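Local coordinates for protein alpha-l-arabinofuranosidase (Gibberella zeae, PDB 2W5O) that probably hydrolyses terminal alpha-L-arabinofuranosyl linkages, holding the sugar in the central pocket of a six-bladed beta-propeller, at residues Ala177-Lys182 / Asp200-Asp205; Tyr206-Gly211 / Tyr227-Gly232; Met212-Lys217 / Ser275-Trp280. One frame throughout, in Å; residues are numbered along the deposited sequence.

Contact 1: Ala177-Lys182 / Asp200-Asp205; sequences ATHSQK and DTKYAD. With AHR (alpha-L-arabinofuranose), chain B.
Lys182 and Lys202 bring their CA atoms to 4.9 Å where two neighbouring strands meet loops, and the backbones then part to 7.3 Å between the CA atoms of His179 and Ala204. The His179 ring fills the wider end. CB of Lys202 lies over one ring face, 4.2 Å from the centroid, as a CH-pi contact, and CG and CD of the same lysine run on past CE1 and NE2. With CG placed between its backbone N and carbonyl carbon (chi1 76°), Lys202 sends an extended chain past the imidazole. Tyr203 O sits at the ring edge and takes a weak, bent bond from His179 ND1 (2.7 Å, 126° at the hydrogen). One water bonds His179 NE2 and takes a weak bond from Lys202 NZ, while another bridges Thr178 O and Ala204 O, donating to both. The ammonium groups of Lys182 and Lys202 lie 5.7 Å apart, NZ to NZ, and both make salt bridges to Asp199, which probably eases their repulsion; Lys182 has a second one to Asp175. Gln181 points away from this pairing, and its amide grips the sugar: OE1 accepts from arabinose O3 at 2.7 Å and NE2 donates to O2. Opposite Leu183, Asp200 and Thr201 form a classic beta bulge in the outermost strand of a propeller blade; the loop joining its second and third strands lines the arabinose site.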
# COMPACT_ATOMS: atom_id res chain seq x y z
N ALA A 177 -23.14 6.22 -9.47
CA ALA A 177 -23.93 7.38 -9.88
C ALA A 177 -23.47 8.70 -9.28
O ALA A 177 -23.96 9.76 -9.68
CB ALA A 177 -25.46 7.17 -9.61
N THR A 178 -22.53 8.66 -8.32
CA THR A 178 -22.14 9.85 -7.55
C THR A 178 -20.65 10.10 -7.55
O THR A 178 -20.20 11.25 -7.54
CB THR A 178 -22.52 9.68 -6.04
OG1 THR A 178 -23.75 8.98 -5.94
CG2 THR A 178 -22.69 11.04 -5.32
N HIS A 179 -19.87 9.03 -7.50
CA HIS A 179 -18.42 9.19 -7.57
C HIS A 179 -17.72 8.16 -8.43
O HIS A 179 -17.84 6.95 -8.20
CB HIS A 179 -17.79 9.14 -6.19
CG HIS A 179 -18.48 10.00 -5.18
ND1 HIS A 179 -18.19 11.35 -5.01
CD2 HIS A 179 -19.47 9.72 -4.31
CE1 HIS A 179 -18.95 11.83 -4.05
NE2 HIS A 179 -19.73 10.86 -3.61
N SER A 180 -16.92 8.68 -9.35
CA SER A 180 -16.16 7.84 -10.24
C SER A 180 -15.32 6.86 -9.43
O SER A 180 -15.33 5.67 -9.71
CB SER A 180 -15.32 8.72 -11.14
OG SER A 180 -14.33 7.93 -11.81
N GLN A 181 -14.66 7.35 -8.38
CA GLN A 181 -14.10 6.52 -7.31
C GLN A 181 -14.13 7.28 -5.98
O GLN A 181 -14.07 8.52 -5.96
CB GLN A 181 -12.66 6.07 -7.64
CG GLN A 181 -12.05 5.10 -6.64
CD GLN A 181 -10.74 4.58 -7.21
OE1 GLN A 181 -10.72 3.65 -8.02
NE2 GLN A 181 -9.63 5.21 -6.82
N LYS A 182 -14.25 6.58 -4.85
CA LYS A 182 -14.13 7.27 -3.58
C LYS A 182 -13.40 6.30 -2.64
O LYS A 182 -13.16 5.15 -3.01
CB LYS A 182 -15.53 7.60 -3.01
CG LYS A 182 -16.28 6.33 -2.64
CD LYS A 182 -17.67 6.71 -2.08
CE LYS A 182 -18.53 5.48 -1.81
NZ LYS A 182 -19.85 6.02 -1.35
N ASP A 200 -14.38 7.38 3.75
CA ASP A 200 -13.22 8.10 4.30
C ASP A 200 -12.86 9.40 3.57
O ASP A 200 -12.27 10.29 4.17
CB ASP A 200 -11.97 7.22 4.24
CG ASP A 200 -12.14 6.02 5.05
OD1 ASP A 200 -12.71 6.19 6.15
OD2 ASP A 200 -11.80 4.93 4.60
N THR A 201 -13.14 9.46 2.26
CA THR A 201 -12.75 10.61 1.46
C THR A 201 -13.49 10.54 0.14
O THR A 201 -13.43 9.53 -0.62
CB THR A 201 -11.21 10.67 1.22
OG1 THR A 201 -10.57 11.35 2.31
CG2 THR A 201 -10.89 11.38 -0.10
N LYS A 202 -14.20 11.61 -0.15
CA LYS A 202 -14.91 11.64 -1.42
C LYS A 202 -15.05 13.08 -1.87
O LYS A 202 -15.04 14.01 -1.04
CB LYS A 202 -16.27 10.99 -1.26
CG LYS A 202 -17.29 11.86 -0.55
CD LYS A 202 -18.36 10.98 0.01
CE LYS A 202 -19.42 11.85 0.68
NZ LYS A 202 -20.46 10.99 1.30
N TYR A 203 -15.12 13.30 -3.16
CA TYR A 203 -15.24 14.65 -3.65
C TYR A 203 -16.50 14.75 -4.53
O TYR A 203 -16.92 13.76 -5.18
CB TYR A 203 -13.99 15.06 -4.39
CG TYR A 203 -12.80 15.21 -3.48
CD1 TYR A 203 -12.62 16.37 -2.72
CD2 TYR A 203 -11.88 14.18 -3.34
CE1 TYR A 203 -11.54 16.49 -1.86
CE2 TYR A 203 -10.79 14.28 -2.46
CZ TYR A 203 -10.63 15.44 -1.74
OH TYR A 203 -9.56 15.54 -0.92
N ALA A 204 -17.07 15.95 -4.59
CA ALA A 204 -18.44 16.11 -5.12
C ALA A 204 -18.50 16.08 -6.64
O ALA A 204 -19.52 15.68 -7.18
CB ALA A 204 -19.09 17.40 -4.59
N ASP A 205 -17.45 16.55 -7.31
CA ASP A 205 -17.36 16.41 -8.77
C ASP A 205 -17.24 14.91 -9.09
O ASP A 205 -16.30 14.25 -8.63
CB ASP A 205 -16.14 17.13 -9.33
CG ASP A 205 -16.09 17.07 -10.86
OD1 ASP A 205 -15.83 15.95 -11.41
OD2 ASP A 205 -16.34 18.13 -11.52
O5 AHR B . -6.01 0.43 -11.52
C5 AHR B . -6.58 0.75 -10.27
C4 AHR B . -6.52 2.24 -10.18
O4 AHR B . -5.19 2.58 -9.76
C3 AHR B . -7.45 2.74 -9.09
O3 AHR B . -8.72 3.02 -9.65
C2 AHR B . -6.71 3.97 -8.55
O2 AHR B . -7.06 4.07 -7.16
C1 AHR B . -5.21 3.70 -8.85
O1 AHR B . -4.29 4.68 -9.40
O HOH W 1 -21.47 13.95 -6.92
O HOH W 2 -15.90 11.66 -7.28
O HOH W 3 -21.47 11.24 -1.59
O HOH W 4 -14.87 11.16 -4.92

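Contact 2: Tyr206-Gly211 / Tyr227-Gly232; sequences YYARPG and YEYGGG. With AHR (alpha-L-arabinofuranose), chain B.
Arg209 and Gly230 exchange two backbone hydrogen bonds, Arg209 N to Gly230 O being the straighter (2.8 Å, 162° at the hydrogen) and Gly230 N to Arg209 O the more bent. Two residues on, Gly211 and Glu228 repeat the exchange, Gly211 N bonding Glu228 O and Glu228 N bonding Gly211 O. Pro210, lacking an N-H, sits between these pairs opposite Tyr229, and Pro210 CA makes a CA-H...O contact with Glu228 O, 3.2 Å between the two atoms. Pro210 CB leans on CD1 of Tyr227, whose hydroxyl is held by Tyr203 and Arg248. These strands, antiparallel at 170°, are the two innermost of one blade of a six-bladed beta-propeller, and the second ends in a type II turn from Tyr229 to Gly232, closed by Gly232 N to Tyr229 O. Gly232 CA covers the centre of one face of the Tyr229 ring, and Ala208 CB meets the ring's edge. On the sugar side, Glu228 stretches out beyond CG, and its two carboxylate oxygens divide the work. OE2 accepts from arabinose O1 at 2.6 Å and from a water at 2.8 Å; OE1 accepts from Ser275 N, which helps fix the carboxylate's rotation. That same water also donates to Arg209 O, giving this carbonyl a second donor beside Gly230 N. The guanidinium of Arg209, brought round by a bend at chi3 (55°), presents its edge to the sugar and makes a weak bond from NH2 to arabinose O3 at 2.8 Å. Ser180 OG engages NH1 and Gln173 OE1 engages NH2, anchoring the group. Gly211, bare of any side chain, lets arabinose O2 come within 3.7 Å of its CA.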
# COMPACT_ATOMS: atom_id res chain seq x y z
N TYR A 206 -18.20 14.40 -9.86
CA TYR A 206 -18.30 12.98 -10.19
C TYR A 206 -16.98 12.42 -10.69
O TYR A 206 -16.62 11.31 -10.35
CB TYR A 206 -19.40 12.73 -11.23
CG TYR A 206 -19.44 11.28 -11.63
CD1 TYR A 206 -20.27 10.38 -10.97
CD2 TYR A 206 -18.60 10.80 -12.61
CE1 TYR A 206 -20.30 9.01 -11.33
CE2 TYR A 206 -18.61 9.45 -12.98
CZ TYR A 206 -19.46 8.57 -12.33
OH TYR A 206 -19.48 7.25 -12.69
N TYR A 207 -16.25 13.20 -11.49
CA TYR A 207 -15.03 12.71 -12.14
C TYR A 207 -13.79 12.62 -11.25
O TYR A 207 -12.76 12.08 -11.64
CB TYR A 207 -14.74 13.47 -13.46
CG TYR A 207 -15.89 13.30 -14.41
CD1 TYR A 207 -16.02 12.16 -15.17
CD2 TYR A 207 -16.89 14.24 -14.47
CE1 TYR A 207 -17.11 11.98 -15.99
CE2 TYR A 207 -17.98 14.07 -15.30
CZ TYR A 207 -18.07 12.96 -16.05
OH TYR A 207 -19.16 12.82 -16.88
N ALA A 208 -13.88 13.14 -10.03
CA ALA A 208 -12.77 13.01 -9.10
C ALA A 208 -12.56 11.52 -8.70
O ALA A 208 -13.52 10.78 -8.52
CB ALA A 208 -13.04 13.83 -7.89
N ARG A 209 -11.29 11.12 -8.60
CA ARG A 209 -10.89 9.77 -8.21
C ARG A 209 -9.76 9.79 -7.15
O ARG A 209 -8.60 9.49 -7.43
CB ARG A 209 -10.47 8.97 -9.45
CG ARG A 209 -11.58 8.85 -10.49
CD ARG A 209 -11.08 8.15 -11.78
NE ARG A 209 -10.47 6.85 -11.51
CZ ARG A 209 -11.16 5.72 -11.40
NH1 ARG A 209 -12.48 5.76 -11.51
NH2 ARG A 209 -10.55 4.56 -11.16
N PRO A 210 -10.11 10.16 -5.93
CA PRO A 210 -9.25 9.85 -4.82
C PRO A 210 -9.07 8.33 -4.79
O PRO A 210 -10.02 7.57 -5.05
CB PRO A 210 -10.05 10.30 -3.60
CG PRO A 210 -11.47 10.22 -4.03
CD PRO A 210 -11.45 10.59 -5.51
N GLY A 211 -7.84 7.92 -4.50
CA GLY A 211 -7.44 6.51 -4.47
C GLY A 211 -6.20 6.23 -3.65
O GLY A 211 -5.41 7.13 -3.34
N TYR A 227 -3.28 9.68 0.28
CA TYR A 227 -3.98 9.11 -0.88
C TYR A 227 -3.64 9.97 -2.11
O TYR A 227 -3.09 11.08 -1.97
CB TYR A 227 -5.49 9.06 -0.64
CG TYR A 227 -6.13 10.40 -0.30
CD1 TYR A 227 -6.69 11.21 -1.30
CD2 TYR A 227 -6.14 10.89 1.03
CE1 TYR A 227 -7.26 12.48 -0.99
CE2 TYR A 227 -6.70 12.14 1.33
CZ TYR A 227 -7.26 12.92 0.32
OH TYR A 227 -7.83 14.13 0.65
N GLU A 228 -3.91 9.46 -3.30
CA GLU A 228 -3.72 10.30 -4.49
C GLU A 228 -5.08 10.93 -4.78
O GLU A 228 -6.08 10.25 -4.70
CB GLU A 228 -3.22 9.49 -5.69
CG GLU A 228 -4.21 8.45 -6.19
CD GLU A 228 -3.69 7.60 -7.39
OE1 GLU A 228 -2.50 7.70 -7.77
OE2 GLU A 228 -4.50 6.81 -7.93
N TYR A 229 -5.11 12.21 -5.11
CA TYR A 229 -6.37 12.87 -5.38
C TYR A 229 -6.52 12.99 -6.90
O TYR A 229 -6.13 14.02 -7.49
CB TYR A 229 -6.34 14.24 -4.73
CG TYR A 229 -7.56 15.13 -4.89
CD1 TYR A 229 -8.62 14.78 -5.71
CD2 TYR A 229 -7.63 16.35 -4.22
CE1 TYR A 229 -9.73 15.62 -5.86
CE2 TYR A 229 -8.72 17.18 -4.35
CZ TYR A 229 -9.77 16.81 -5.19
OH TYR A 229 -10.86 17.63 -5.32
N GLY A 230 -7.05 11.94 -7.54
CA GLY A 230 -7.31 11.97 -9.00
C GLY A 230 -8.29 13.11 -9.27
O GLY A 230 -9.36 13.17 -8.64
N GLY A 231 -7.91 14.05 -10.13
CA GLY A 231 -8.79 15.17 -10.43
C GLY A 231 -8.57 16.34 -9.47
O GLY A 231 -9.39 17.26 -9.47
N GLY A 232 -7.50 16.31 -8.67
CA GLY A 232 -7.14 17.44 -7.78
C GLY A 232 -6.79 18.70 -8.60
O GLY A 232 -6.39 18.63 -9.76
O5 AHR B . -6.01 0.43 -11.52
C5 AHR B . -6.58 0.75 -10.27
C4 AHR B . -6.52 2.24 -10.18
O4 AHR B . -5.19 2.58 -9.76
C3 AHR B . -7.45 2.74 -9.09
O3 AHR B . -8.72 3.02 -9.65
C2 AHR B . -6.71 3.97 -8.55
O2 AHR B . -7.06 4.07 -7.16
C1 AHR B . -5.21 3.70 -8.85
O1 AHR B . -4.29 4.68 -9.40
O HOH W 5 -7.30 7.14 -8.23

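Contact 3: Met212-Lys217 / Ser275-Trp280; sequences MPTVAK and SPYVVW. With AHR (alpha-L-arabinofuranose), chain B.
Met212, present as selenomethionine, packs its side chain against Ser275 and Pro276 and reaches past them to the bound sugar. Its CB lies loosely on Pro276 CD at 4.4 Å. CG continues to arabinose O2 at 3.5 Å. The selenium then lies between sugar and protein, 3.2 Å from arabinose O1 and 3.4 Å from Ser275 CB. A bend at chi3 (70°) folds the terminal CE back onto CB and CA of the same serine. Farther along, strands 212-217 and 277-280 run nearly parallel, 7° apart with axes 5.8 Å from each other, yet no direct backbone hydrogen bond joins them. Thr214 supplies the link instead: chi1 of 60° sets OG1 between its backbone N and carbonyl carbon, where it accepts Val278 N at 3.2 Å. Its CG2 meets the Tyr277 ring off-centre in a CH-pi contact, and CG1 of Val278 slides past OG1. Two waters bridge the strands. One lies within bonding distance of Met212 O, Thr214 OG1 and, weakly, Pro276 O, and need not serve all of them at once; the other donates to both Val215 O and Val278 O. Ala216 CB rests against Trp280 CB, while Lys217 O approaches the Trp280 side chain. Each strand is the innermost of its own propeller blade, hydrogen-bonded within that blade to 223-230 or 289-293. The chemistry is thus that of a blade-to-blade joint, mostly apolar, with a threonine hydroxyl taking one backbone N-H, waters serving backbone carbonyls, and the selenium-labelled methionine packed against the sugar at one end.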
# COMPACT_ATOMS: atom_id res chain seq x y z
N MSE A 212 -6.05 4.94 -3.32
CA MSE A 212 -4.78 4.37 -2.85
C MSE A 212 -4.45 4.81 -1.43
O MSE A 212 -3.48 5.52 -1.21
CB MSE A 212 -3.65 4.66 -3.85
CG MSE A 212 -4.09 4.28 -5.28
SE MSE A 212 -2.70 4.13 -6.63
CE MSE A 212 -1.94 2.49 -5.86
N PRO A 213 -5.30 4.41 -0.48
CA PRO A 213 -5.17 4.86 0.90
C PRO A 213 -4.09 4.12 1.65
O PRO A 213 -4.00 2.88 1.67
CB PRO A 213 -6.55 4.56 1.51
CG PRO A 213 -6.99 3.36 0.79
CD PRO A 213 -6.43 3.49 -0.65
N THR A 214 -3.22 4.90 2.27
CA THR A 214 -2.42 4.31 3.30
C THR A 214 -2.42 5.24 4.50
O THR A 214 -2.71 6.43 4.37
CB THR A 214 -0.97 4.08 2.87
OG1 THR A 214 -0.37 5.35 2.50
CG2 THR A 214 -0.91 3.11 1.70
N VAL A 215 -2.06 4.68 5.65
CA VAL A 215 -2.27 5.36 6.93
C VAL A 215 -1.09 5.11 7.87
O VAL A 215 -0.48 4.04 7.83
CB VAL A 215 -3.55 4.82 7.60
CG1 VAL A 215 -3.90 5.64 8.84
CG2 VAL A 215 -4.73 4.79 6.60
N ALA A 216 -0.76 6.09 8.70
CA ALA A 216 0.25 5.91 9.75
C ALA A 216 -0.11 6.67 11.02
O ALA A 216 -0.74 7.76 10.97
CB ALA A 216 1.67 6.33 9.26
N LYS A 217 0.29 6.09 12.15
CA LYS A 217 0.02 6.64 13.46
C LYS A 217 1.12 7.59 13.87
O LYS A 217 2.32 7.25 13.78
CB LYS A 217 -0.06 5.54 14.50
CG LYS A 217 -0.68 6.06 15.80
CD LYS A 217 -0.92 4.98 16.83
CE LYS A 217 -1.85 5.63 17.88
NZ LYS A 217 -1.82 4.94 19.19
N SER A 275 -0.02 7.18 -6.72
CA SER A 275 0.22 6.03 -5.86
C SER A 275 1.18 6.22 -4.66
O SER A 275 2.27 5.64 -4.59
CB SER A 275 0.64 4.87 -6.75
OG SER A 275 1.88 5.18 -7.37
N PRO A 276 0.76 6.99 -3.67
CA PRO A 276 1.66 7.25 -2.56
C PRO A 276 1.61 6.16 -1.49
O PRO A 276 0.71 5.30 -1.49
CB PRO A 276 1.11 8.55 -1.96
CG PRO A 276 -0.37 8.47 -2.25
CD PRO A 276 -0.52 7.72 -3.56
N TYR A 277 2.56 6.22 -0.57
CA TYR A 277 2.66 5.25 0.52
C TYR A 277 3.32 5.96 1.72
O TYR A 277 4.36 6.56 1.58
CB TYR A 277 3.52 4.04 0.10
CG TYR A 277 3.34 2.83 1.01
CD1 TYR A 277 2.51 1.78 0.65
CD2 TYR A 277 3.92 2.80 2.24
CE1 TYR A 277 2.32 0.72 1.49
CE2 TYR A 277 3.76 1.76 3.08
CZ TYR A 277 2.96 0.72 2.72
OH TYR A 277 2.82 -0.30 3.61
N VAL A 278 2.71 5.90 2.90
CA VAL A 278 3.24 6.63 4.01
C VAL A 278 3.61 5.71 5.17
O VAL A 278 2.97 4.67 5.38
CB VAL A 278 2.24 7.67 4.53
CG1 VAL A 278 0.96 6.99 5.12
CG2 VAL A 278 2.91 8.51 5.59
N VAL A 279 4.67 6.08 5.88
CA VAL A 279 4.94 5.46 7.18
C VAL A 279 5.39 6.54 8.16
O VAL A 279 5.71 7.66 7.75
CB VAL A 279 6.06 4.39 7.12
CG1 VAL A 279 5.64 3.16 6.23
CG2 VAL A 279 7.38 5.02 6.61
N TRP A 280 5.39 6.22 9.45
CA TRP A 280 5.97 7.12 10.44
C TRP A 280 7.00 6.30 11.21
O TRP A 280 6.77 5.13 11.46
CB TRP A 280 4.90 7.66 11.40
CG TRP A 280 5.50 8.46 12.53
CD1 TRP A 280 5.84 9.79 12.51
CD2 TRP A 280 5.84 7.97 13.82
NE1 TRP A 280 6.39 10.15 13.71
CE2 TRP A 280 6.40 9.05 14.54
CE3 TRP A 280 5.76 6.71 14.44
CZ2 TRP A 280 6.84 8.93 15.85
CZ3 TRP A 280 6.20 6.59 15.75
CH2 TRP A 280 6.72 7.70 16.45
O5 AHR B . -6.01 0.43 -11.52
C5 AHR B . -6.58 0.75 -10.27
C4 AHR B . -6.52 2.24 -10.18
O4 AHR B . -5.19 2.58 -9.76
C3 AHR B . -7.45 2.74 -9.09
O3 AHR B . -8.72 3.02 -9.65
C2 AHR B . -6.71 3.97 -8.55
O2 AHR B . -7.06 4.07 -7.16
C1 AHR B . -5.21 3.70 -8.85
O1 AHR B . -4.29 4.68 -9.40
O HOH W 6 -1.21 6.35 0.25
O HOH W 7 2.00 3.07 7.38

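Contact 3 lies deepest, about 7 Å from the chain centre to its own, and contact 2 is also buried; contact 1, about 20 Å out, is only partly so. Contacts 2 and 3 share strand 209-217, whose start (209-211) pairs within its blade through direct backbone bonds, while 212-217 also faces the next blade through side chains and water. Contact 1 belongs to the preceding blade and relies on a histidine, lysine methylenes and bridging waters, its charges being met by neighbouring aspartates. Contact 2 touches both of the others, whereas contacts 1 and 3 do not meet. All three converge on one arabinose.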